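Local structure of microtubule-associated protein 1 light chain 3 (Plasmodium falciparum, 4EOY) at residues R86-K98 / G115-L127. The protein is a ubiquitin-fold Atg8-family protein that binds a peptide of Atg3, probably the enzyme that helps attach it to a membrane lipid. The protein carries 3 engineered substitutions. Sequence-based numbering, arbitrary orientation.
Sequences RTIYLFVNNIVPK and GYLYMEYSSESSL. Engineered in segment 115-127: S123 (natural residue Cys), S126 (natural residue Cys). With ACT (acetate ion), chain H.
F91, Y89 and E120 bury more surface than any other residues in this antiparallel pairing, in which edge strand 89-92 of the ubiquitin fold lies against central strand 117-122. Two hydrogen-bonded pairs hold the backbones: Y89 with S122, and F91 with E120, where E120 N reaches F91 O at 2.8 Å. On the other side, strand 117-122 bonds to strand 31-38.

Beyond S122 the chain folds back over the sheet face that bears Y89 and F91. S122 OG, anti to its backbone N (chi1 -176°), accepts from E124 N in an ST turn that starts this return. The buried F91 ring turns its edge to this return, where S125 O lies 3.4 Å from CZ, and L127 CA sits over one face. The Y89 ring takes S125 CB on one face as a CH-pi contact, 3.8 Å from the centroid, while the backbone O of S123, an engineered residue, meets its edge in plane.

On the opposite face, L90 CD2 packs against Y121 CB at 3.6 Å, and P97 CG touches the methyl CE of M119, whose chain bends at chi3 (71°).

At the type I' turn V92-I95, E120 extends beside N94, and one water joins them, accepting from N94 N and donating to E120 OE1 at 2.7 Å.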
ATOM      1  N   ARG A  86     -15.293  -8.294  -2.667  1.00 32.55           N
ATOM      2  CA  ARG A  86     -15.101  -7.840  -4.047  1.00 34.25           C
ATOM      3  C   ARG A  86     -13.776  -8.410  -4.543  1.00 37.81           C
ATOM      4  O   ARG A  86     -12.844  -8.612  -3.749  1.00 30.64           O
ATOM      5  CB  ARG A  86     -15.019  -6.325  -4.107  1.00 33.51           C
ATOM      6  CG  ARG A  86     -16.252  -5.580  -3.631  1.00 38.10           C
ATOM      7  CD  ARG A  86     -15.862  -4.135  -3.590  1.00 32.29           C
ATOM      8  NE  ARG A  86     -16.476  -3.226  -2.705  1.00 33.88           N
ATOM      9  CZ  ARG A  86     -16.699  -2.947  -1.440  1.00 32.54           C
ATOM     10  NH1 ARG A  86     -17.753  -2.172  -1.394  1.00 34.98           N
ATOM     11  NH2 ARG A  86     -15.912  -3.027  -0.380  1.00 36.91           N
ATOM     12  N   THR A  87     -13.701  -8.677  -5.848  1.00 44.86           N
ATOM     13  CA  THR A  87     -12.459  -9.127  -6.478  1.00 34.37           C
ATOM     14  C   THR A  87     -11.524  -7.928  -6.676  1.00 29.36           C
ATOM     15  O   THR A  87     -11.928  -6.901  -7.219  1.00 23.85           O
ATOM     16  CB  THR A  87     -12.717  -9.872  -7.823  1.00 39.86           C
ATOM     17  OG1 THR A  87     -11.470 -10.146  -8.473  1.00 47.69           O
ATOM     18  CG2 THR A  87     -13.557  -9.054  -8.774  1.00 38.36           C
ATOM     19  N   ILE A  88     -10.282  -8.064  -6.201  1.00 29.47           N
ATOM     20  CA  ILE A  88      -9.257  -7.027  -6.335  1.00 28.52           C
ATOM     21  C   ILE A  88      -8.007  -7.596  -7.004  1.00 25.89           C
ATOM     22  O   ILE A  88      -7.622  -8.726  -6.748  1.00 22.03           O
ATOM     23  CB  ILE A  88      -8.851  -6.453  -4.964  1.00 30.47           C
ATOM     24  CG1 ILE A  88     -10.077  -5.878  -4.244  1.00 38.54           C
ATOM     25  CG2 ILE A  88      -7.778  -5.382  -5.122  1.00 25.23           C
ATOM     26  CD1 ILE A  88      -9.789  -5.427  -2.822  1.00 33.39           C
ATOM     27  N   TYR A  89      -7.393  -6.806  -7.875  1.00 24.97           N
ATOM     28  CA  TYR A  89      -6.087  -7.135  -8.424  1.00 26.66           C
ATOM     29  C   TYR A  89      -5.080  -6.092  -7.985  1.00 27.48           C
ATOM     30  O   TYR A  89      -5.341  -4.886  -8.102  1.00 26.84           O
ATOM     31  CB  TYR A  89      -6.148  -7.160  -9.944  1.00 26.21           C
ATOM     32  CG  TYR A  89      -7.065  -8.224 -10.486  1.00 27.53           C
ATOM     33  CD1 TYR A  89      -6.619  -9.513 -10.704  1.00 23.86           C
ATOM     34  CD2 TYR A  89      -8.397  -7.929 -10.780  1.00 30.85           C
ATOM     35  CE1 TYR A  89      -7.466 -10.484 -11.218  1.00 28.02           C
ATOM     36  CE2 TYR A  89      -9.249  -8.888 -11.284  1.00 25.15           C
ATOM     37  CZ  TYR A  89      -8.785 -10.159 -11.505  1.00 26.86           C
ATOM     38  OH  TYR A  89      -9.639 -11.108 -12.016  1.00 37.80           O
ATOM     39  N   LEU A  90      -3.943  -6.560  -7.472  1.00 26.49           N
ATOM     40  CA  LEU A  90      -2.893  -5.682  -6.943  1.00 32.01           C
ATOM     41  C   LEU A  90      -1.670  -5.584  -7.868  1.00 29.99           C
ATOM     42  O   LEU A  90      -1.270  -6.568  -8.516  1.00 25.38           O
ATOM     43  CB  LEU A  90      -2.448  -6.180  -5.575  1.00 37.97           C
ATOM     44  CG  LEU A  90      -3.535  -6.145  -4.488  1.00 45.63           C
ATOM     45  CD1 LEU A  90      -3.028  -6.805  -3.209  1.00 49.61           C
ATOM     46  CD2 LEU A  90      -3.987  -4.713  -4.220  1.00 39.36           C
ATOM     47  N   PHE A  91      -1.067  -4.400  -7.899  1.00 22.07           N
ATOM     48  CA  PHE A  91       0.042  -4.126  -8.801  1.00 24.34           C
ATOM     49  C   PHE A  91       1.172  -3.349  -8.160  1.00 25.68           C
ATOM     50  O   PHE A  91       0.939  -2.396  -7.424  1.00 28.27           O
ATOM     51  CB  PHE A  91      -0.464  -3.347 -10.010  1.00 25.70           C
ATOM     52  CG  PHE A  91      -1.501  -4.084 -10.802  1.00 23.08           C
ATOM     53  CD1 PHE A  91      -2.834  -4.053 -10.423  1.00 24.08           C
ATOM     54  CD2 PHE A  91      -1.137  -4.829 -11.920  1.00 26.11           C
ATOM     55  CE1 PHE A  91      -3.791  -4.739 -11.141  1.00 25.83           C
ATOM     56  CE2 PHE A  91      -2.090  -5.520 -12.647  1.00 23.70           C
ATOM     57  CZ  PHE A  91      -3.412  -5.480 -12.260  1.00 26.29           C
ATOM     58  N   VAL A  92       2.402  -3.755  -8.450  1.00 21.22           N
ATOM     59  CA  VAL A  92       3.548  -2.941  -8.111  1.00 23.33           C
ATOM     60  C   VAL A  92       4.297  -2.517  -9.392  1.00 26.86           C
ATOM     61  O   VAL A  92       4.717  -3.367 -10.199  1.00 21.66           O
ATOM     62  CB  VAL A  92       4.482  -3.668  -7.144  1.00 21.48           C
ATOM     63  CG1 VAL A  92       4.988  -4.973  -7.743  1.00 19.27           C
ATOM     64  CG2 VAL A  92       5.595  -2.725  -6.763  1.00 21.68           C
ATOM     65  N   ASN A  93       4.431  -1.207  -9.593  1.00 21.02           N
ATOM     66  CA  ASN A  93       5.037  -0.702 -10.832  1.00 31.45           C
ATOM     67  C   ASN A  93       4.482  -1.446 -12.070  1.00 27.95           C
ATOM     68  O   ASN A  93       5.240  -2.025 -12.853  1.00 22.02           O
ATOM     69  CB  ASN A  93       6.566  -0.803 -10.764  1.00 30.21           C
ATOM     70  CG  ASN A  93       7.167   0.144  -9.739  1.00 47.67           C
ATOM     71  OD1 ASN A  93       6.461   0.693  -8.881  1.00 57.34           O
ATOM     72  ND2 ASN A  93       8.481   0.342  -9.817  1.00 53.35           N
ATOM     73  N   ASN A  94       3.149  -1.452 -12.162  1.00 24.84           N
ATOM     74  CA  ASN A  94       2.361  -2.059 -13.248  1.00 27.53           C
ATOM     75  C   ASN A  94       2.380  -3.571 -13.378  1.00 24.61           C
ATOM     76  O   ASN A  94       1.656  -4.100 -14.209  1.00 33.74           O
ATOM     77  CB  ASN A  94       2.667  -1.380 -14.592  1.00 27.73           C
ATOM     78  CG  ASN A  94       2.367   0.119 -14.561  1.00 30.67           C
ATOM     79  OD1 ASN A  94       1.571   0.584 -13.745  1.00 35.59           O
ATOM     80  ND2 ASN A  94       3.003   0.874 -15.441  1.00 42.06           N
ATOM     81  N   ILE A  95       3.162  -4.273 -12.551  1.00 30.06           N
ATOM     82  CA  ILE A  95       3.221  -5.742 -12.602  1.00 30.54           C
ATOM     83  C   ILE A  95       2.647  -6.410 -11.365  1.00 25.41           C
ATOM     84  O   ILE A  95       2.484  -5.781 -10.329  1.00 30.88           O
ATOM     85  CB  ILE A  95       4.656  -6.280 -12.835  1.00 41.29           C
ATOM     86  CG1 ILE A  95       5.607  -5.872 -11.713  1.00 33.48           C
ATOM     87  CG2 ILE A  95       5.199  -5.796 -14.170  1.00 49.89           C
ATOM     88  CD1 ILE A  95       6.837  -6.735 -11.633  1.00 35.53           C
ATOM     89  N   VAL A  96       2.335  -7.697 -11.486  1.00 28.18           N
ATOM     90  CA  VAL A  96       1.735  -8.440 -10.395  1.00 35.48           C
ATOM     91  C   VAL A  96       2.792  -8.728  -9.327  1.00 43.49           C
ATOM     92  O   VAL A  96       3.838  -9.300  -9.626  1.00 41.07           O
ATOM     93  CB  VAL A  96       1.114  -9.767 -10.878  1.00 34.66           C
ATOM     94  CG1 VAL A  96       0.586 -10.561  -9.681  1.00 31.70           C
ATOM     95  CG2 VAL A  96       0.008  -9.498 -11.900  1.00 33.33           C
ATOM     96  N   PRO A  97       2.530  -8.334  -8.073  1.00 43.46           N
ATOM     97  CA  PRO A  97       3.499  -8.682  -7.043  1.00 46.39           C
ATOM     98  C   PRO A  97       3.671 -10.198  -6.940  1.00 59.08           C
ATOM     99  O   PRO A  97       2.669 -10.925  -6.898  1.00 46.66           O
ATOM    100  CB  PRO A  97       2.877  -8.123  -5.759  1.00 45.92           C
ATOM    101  CG  PRO A  97       1.819  -7.169  -6.202  1.00 35.74           C
ATOM    102  CD  PRO A  97       1.335  -7.690  -7.515  1.00 32.99           C
ATOM    103  N   LYS A  98       4.932 -10.649  -6.909  1.00 51.63           N
ATOM    104  CA  LYS A  98       5.275 -12.077  -6.857  1.00 54.75           C
ATOM    105  C   LYS A  98       5.030 -12.614  -5.441  1.00 49.62           C
ATOM    106  O   LYS A  98       5.625 -12.126  -4.475  1.00 41.74           O
ATOM    107  CB  LYS A  98       6.745 -12.272  -7.252  1.00 73.18           C
ATOM    108  CG  LYS A  98       7.034 -13.517  -8.067  1.00 89.79           C
ATOM    109  CD  LYS A  98       8.143 -13.239  -9.066  1.00101.93           C
ATOM    110  CE  LYS A  98       8.647 -14.511  -9.720  1.00103.35           C
ATOM    111  NZ  LYS A  98       9.431 -14.218 -10.951  1.00122.28           N
ATOM    112  N   GLY A 115      11.417   7.438  -1.953  1.00 27.15           N
ATOM    113  CA  GLY A 115      11.562   6.539  -0.797  1.00 25.85           C
ATOM    114  C   GLY A 115      10.382   5.600  -0.555  1.00 28.23           C
ATOM    115  O   GLY A 115      10.487   4.661   0.231  1.00 21.63           O
ATOM    116  N   TYR A 116       9.257   5.852  -1.231  1.00 28.88           N
ATOM    117  CA  TYR A 116       8.035   5.069  -1.037  1.00 20.60           C
ATOM    118  C   TYR A 116       7.962   3.873  -1.979  1.00 19.03           C
ATOM    119  O   TYR A 116       8.444   3.926  -3.115  1.00 18.19           O
ATOM    120  CB  TYR A 116       6.782   5.937  -1.260  1.00 21.16           C
ATOM    121  CG  TYR A 116       6.384   6.804  -0.087  1.00 19.63           C
ATOM    122  CD1 TYR A 116       5.857   6.229   1.077  1.00 19.44           C
ATOM    123  CD2 TYR A 116       6.542   8.188  -0.127  1.00 18.15           C
ATOM    124  CE1 TYR A 116       5.508   7.004   2.175  1.00 18.24           C
ATOM    125  CE2 TYR A 116       6.202   8.972   0.968  1.00 20.61           C
ATOM    126  CZ  TYR A 116       5.682   8.368   2.119  1.00 21.07           C
ATOM    127  OH  TYR A 116       5.325   9.130   3.217  1.00 27.63           O
ATOM    128  N   LEU A 117       7.348   2.790  -1.499  1.00 16.64           N
ATOM    129  CA  LEU A 117       6.905   1.731  -2.373  1.00 16.09           C
ATOM    130  C   LEU A 117       5.448   1.995  -2.749  1.00 19.90           C
ATOM    131  O   LEU A 117       4.541   1.925  -1.901  1.00 18.78           O
ATOM    132  CB  LEU A 117       7.041   0.372  -1.716  1.00 16.10           C
ATOM    133  CG  LEU A 117       6.702  -0.820  -2.625  1.00 15.43           C
ATOM    134  CD1 LEU A 117       7.709  -0.870  -3.754  1.00 16.83           C
ATOM    135  CD2 LEU A 117       6.657  -2.117  -1.823  1.00 15.83           C
ATOM    136  N   TYR A 118       5.221   2.296  -4.025  1.00 21.55           N
ATOM    137  CA  TYR A 118       3.876   2.585  -4.512  1.00 21.40           C
ATOM    138  C   TYR A 118       3.252   1.326  -5.049  1.00 20.42           C
ATOM    139  O   TYR A 118       3.862   0.599  -5.856  1.00 30.77           O
ATOM    140  CB  TYR A 118       3.917   3.642  -5.605  1.00 25.50           C
ATOM    141  CG  TYR A 118       4.151   5.049  -5.092  1.00 22.51           C
ATOM    142  CD1 TYR A 118       5.433   5.539  -4.925  1.00 24.57           C
ATOM    143  CD2 TYR A 118       3.087   5.882  -4.783  1.00 25.98           C
ATOM    144  CE1 TYR A 118       5.651   6.815  -4.453  1.00 24.86           C
ATOM    145  CE2 TYR A 118       3.299   7.166  -4.321  1.00 26.98           C
ATOM    146  CZ  TYR A 118       4.587   7.622  -4.150  1.00 26.16           C
ATOM    147  OH  TYR A 118       4.780   8.907  -3.670  1.00 28.44           O
ATOM    148  N   MET A 119       2.067   1.025  -4.553  1.00 17.35           N
ATOM    149  CA  MET A 119       1.314  -0.145  -4.997  1.00 21.25           C
ATOM    150  C   MET A 119      -0.103   0.268  -5.370  1.00 21.93           C
ATOM    151  O   MET A 119      -0.667   1.215  -4.799  1.00 22.08           O
ATOM    152  CB  MET A 119       1.293  -1.203  -3.897  1.00 26.93           C
ATOM    153  CG  MET A 119       2.667  -1.808  -3.630  1.00 23.90           C
ATOM    154  SD  MET A 119       2.508  -3.173  -2.483  1.00 36.23           S
ATOM    155  CE  MET A 119       1.706  -4.426  -3.494  1.00 33.38           C
ATOM    156  N   GLU A 120      -0.683  -0.410  -6.347  1.00 21.53           N
ATOM    157  CA  GLU A 120      -1.973   0.028  -6.875  1.00 20.11           C
ATOM    158  C   GLU A 120      -2.953  -1.096  -6.933  1.00 17.67           C
ATOM    159  O   GLU A 120      -2.566  -2.242  -7.105  1.00 18.17           O
ATOM    160  CB  GLU A 120      -1.790   0.613  -8.281  1.00 26.68           C
ATOM    161  CG  GLU A 120      -0.943   1.877  -8.312  1.00 27.39           C
ATOM    162  CD  GLU A 120      -0.774   2.433  -9.700  1.00 37.00           C
ATOM    163  OE1 GLU A 120      -0.433   1.641 -10.601  1.00 53.21           O
ATOM    164  OE2 GLU A 120      -0.971   3.660  -9.891  1.00 40.51           O
ATOM    165  N   TYR A 121      -4.232  -0.779  -6.769  1.00 17.44           N
ATOM    166  CA  TYR A 121      -5.265  -1.785  -6.889  1.00 19.03           C
ATOM    167  C   TYR A 121      -6.220  -1.403  -7.999  1.00 19.87           C
ATOM    168  O   TYR A 121      -6.468  -0.217  -8.262  1.00 17.47           O
ATOM    169  CB  TYR A 121      -6.014  -2.035  -5.574  1.00 20.73           C
ATOM    170  CG  TYR A 121      -6.739  -0.853  -4.936  1.00 23.11           C
ATOM    171  CD1 TYR A 121      -8.058  -0.566  -5.237  1.00 23.46           C
ATOM    172  CD2 TYR A 121      -6.123  -0.085  -3.966  1.00 31.62           C
ATOM    173  CE1 TYR A 121      -8.728   0.474  -4.625  1.00 21.61           C
ATOM    174  CE2 TYR A 121      -6.783   0.969  -3.354  1.00 30.38           C
ATOM    175  CZ  TYR A 121      -8.083   1.251  -3.698  1.00 26.71           C
ATOM    176  OH  TYR A 121      -8.719   2.300  -3.066  1.00 21.60           O
ATOM    177  N   SER A 122      -6.711  -2.446  -8.660  1.00 21.02           N
ATOM    178  CA  SER A 122      -7.630  -2.331  -9.744  1.00 22.24           C
ATOM    179  C   SER A 122      -8.677  -3.431  -9.650  1.00 19.79           C
ATOM    180  O   SER A 122      -8.432  -4.471  -9.055  1.00 20.18           O
ATOM    181  CB  SER A 122      -6.889  -2.458 -11.060  1.00 21.54           C
ATOM    182  OG  SER A 122      -7.793  -2.255 -12.126  1.00 22.10           O
ATOM    183  N   SER A 123      -9.839  -3.185 -10.239  1.00 19.80           N
ATOM    184  CA  SER A 123     -10.863  -4.236 -10.392  1.00 25.35           C
ATOM    185  C   SER A 123     -10.563  -5.158 -11.588  1.00 27.00           C
ATOM    186  O   SER A 123     -11.163  -6.227 -11.708  1.00 33.99           O
ATOM    187  CB  SER A 123     -12.245  -3.610 -10.567  1.00 27.32           C
ATOM    188  OG  SER A 123     -12.283  -2.764 -11.711  1.00 27.96           O
ATOM    189  N   GLU A 124      -9.636  -4.743 -12.454  1.00 30.81           N
ATOM    190  CA  GLU A 124      -9.248  -5.516 -13.643  1.00 30.23           C
ATOM    191  C   GLU A 124      -7.801  -5.971 -13.536  1.00 30.84           C
ATOM    192  O   GLU A 124      -6.963  -5.322 -12.893  1.00 31.09           O
ATOM    193  CB  GLU A 124      -9.417  -4.672 -14.913  1.00 33.30           C
ATOM    194  CG  GLU A 124     -10.842  -4.183 -15.168  1.00 32.45           C
ATOM    195  CD  GLU A 124     -10.994  -3.384 -16.462  1.00 49.63           C
ATOM    196  OE1 GLU A 124     -10.024  -3.320 -17.250  1.00 68.64           O
ATOM    197  OE2 GLU A 124     -12.087  -2.812 -16.703  1.00 51.80           O
ATOM    198  N   SER A 125      -7.499  -7.074 -14.200  1.00 31.14           N
ATOM    199  CA  SER A 125      -6.188  -7.695 -14.100  1.00 31.33           C
ATOM    200  C   SER A 125      -5.119  -7.053 -14.969  1.00 35.97           C
ATOM    201  O   SER A 125      -3.983  -7.514 -14.952  1.00 42.10           O
ATOM    202  CB  SER A 125      -6.301  -9.175 -14.464  1.00 33.84           C
ATOM    203  OG  SER A 125      -6.829  -9.327 -15.765  1.00 32.86           O
ATOM    204  N   SER A 126      -5.442  -5.999 -15.719  1.00 46.57           N
ATOM    205  CA  SER A 126      -4.514  -5.522 -16.755  1.00 58.49           C
ATOM    206  C   SER A 126      -3.367  -4.644 -16.242  1.00 68.22           C
ATOM    207  O   SER A 126      -2.215  -5.074 -16.258  1.00 94.20           O
ATOM    208  CB  SER A 126      -5.260  -4.799 -17.875  1.00 70.98           C
ATOM    209  OG  SER A 126      -4.358  -4.422 -18.905  1.00 64.86           O
ATOM    210  N   LEU A 127      -3.660  -3.419 -15.806  1.00 57.28           N
ATOM    211  CA  LEU A 127      -2.585  -2.459 -15.507  1.00 54.88           C
ATOM    212  C   LEU A 127      -2.872  -1.444 -14.381  1.00 57.69           C
ATOM    213  O   LEU A 127      -1.937  -0.844 -13.852  1.00 52.34           O
ATOM    214  CB  LEU A 127      -2.155  -1.733 -16.795  1.00 63.41           C
ATOM    215  CG  LEU A 127      -3.063  -0.736 -17.529  1.00 50.92           C
ATOM    216  CD1 LEU A 127      -2.295  -0.188 -18.726  1.00 59.74           C
ATOM    217  CD2 LEU A 127      -4.387  -1.341 -17.981  1.00 48.16           C
TER
HETATM  218  C   ACT H 202      -3.315 -10.599  -7.133  1.00 40.43           C
HETATM  219  O   ACT H 202      -2.755  -9.485  -7.043  1.00 46.29           O
HETATM  220  OXT ACT H 202      -3.912 -10.956  -8.178  1.00 50.88           O
HETATM  221  CH3 ACT H 202      -3.261 -11.538  -5.963  1.00 27.07           C
HETATM  222  O   HOH W   1       7.071   2.448  -6.169  1.00 20.56           O
HETATM  223  O   HOH W   2       1.382  -0.356 -10.115  1.00 28.80           O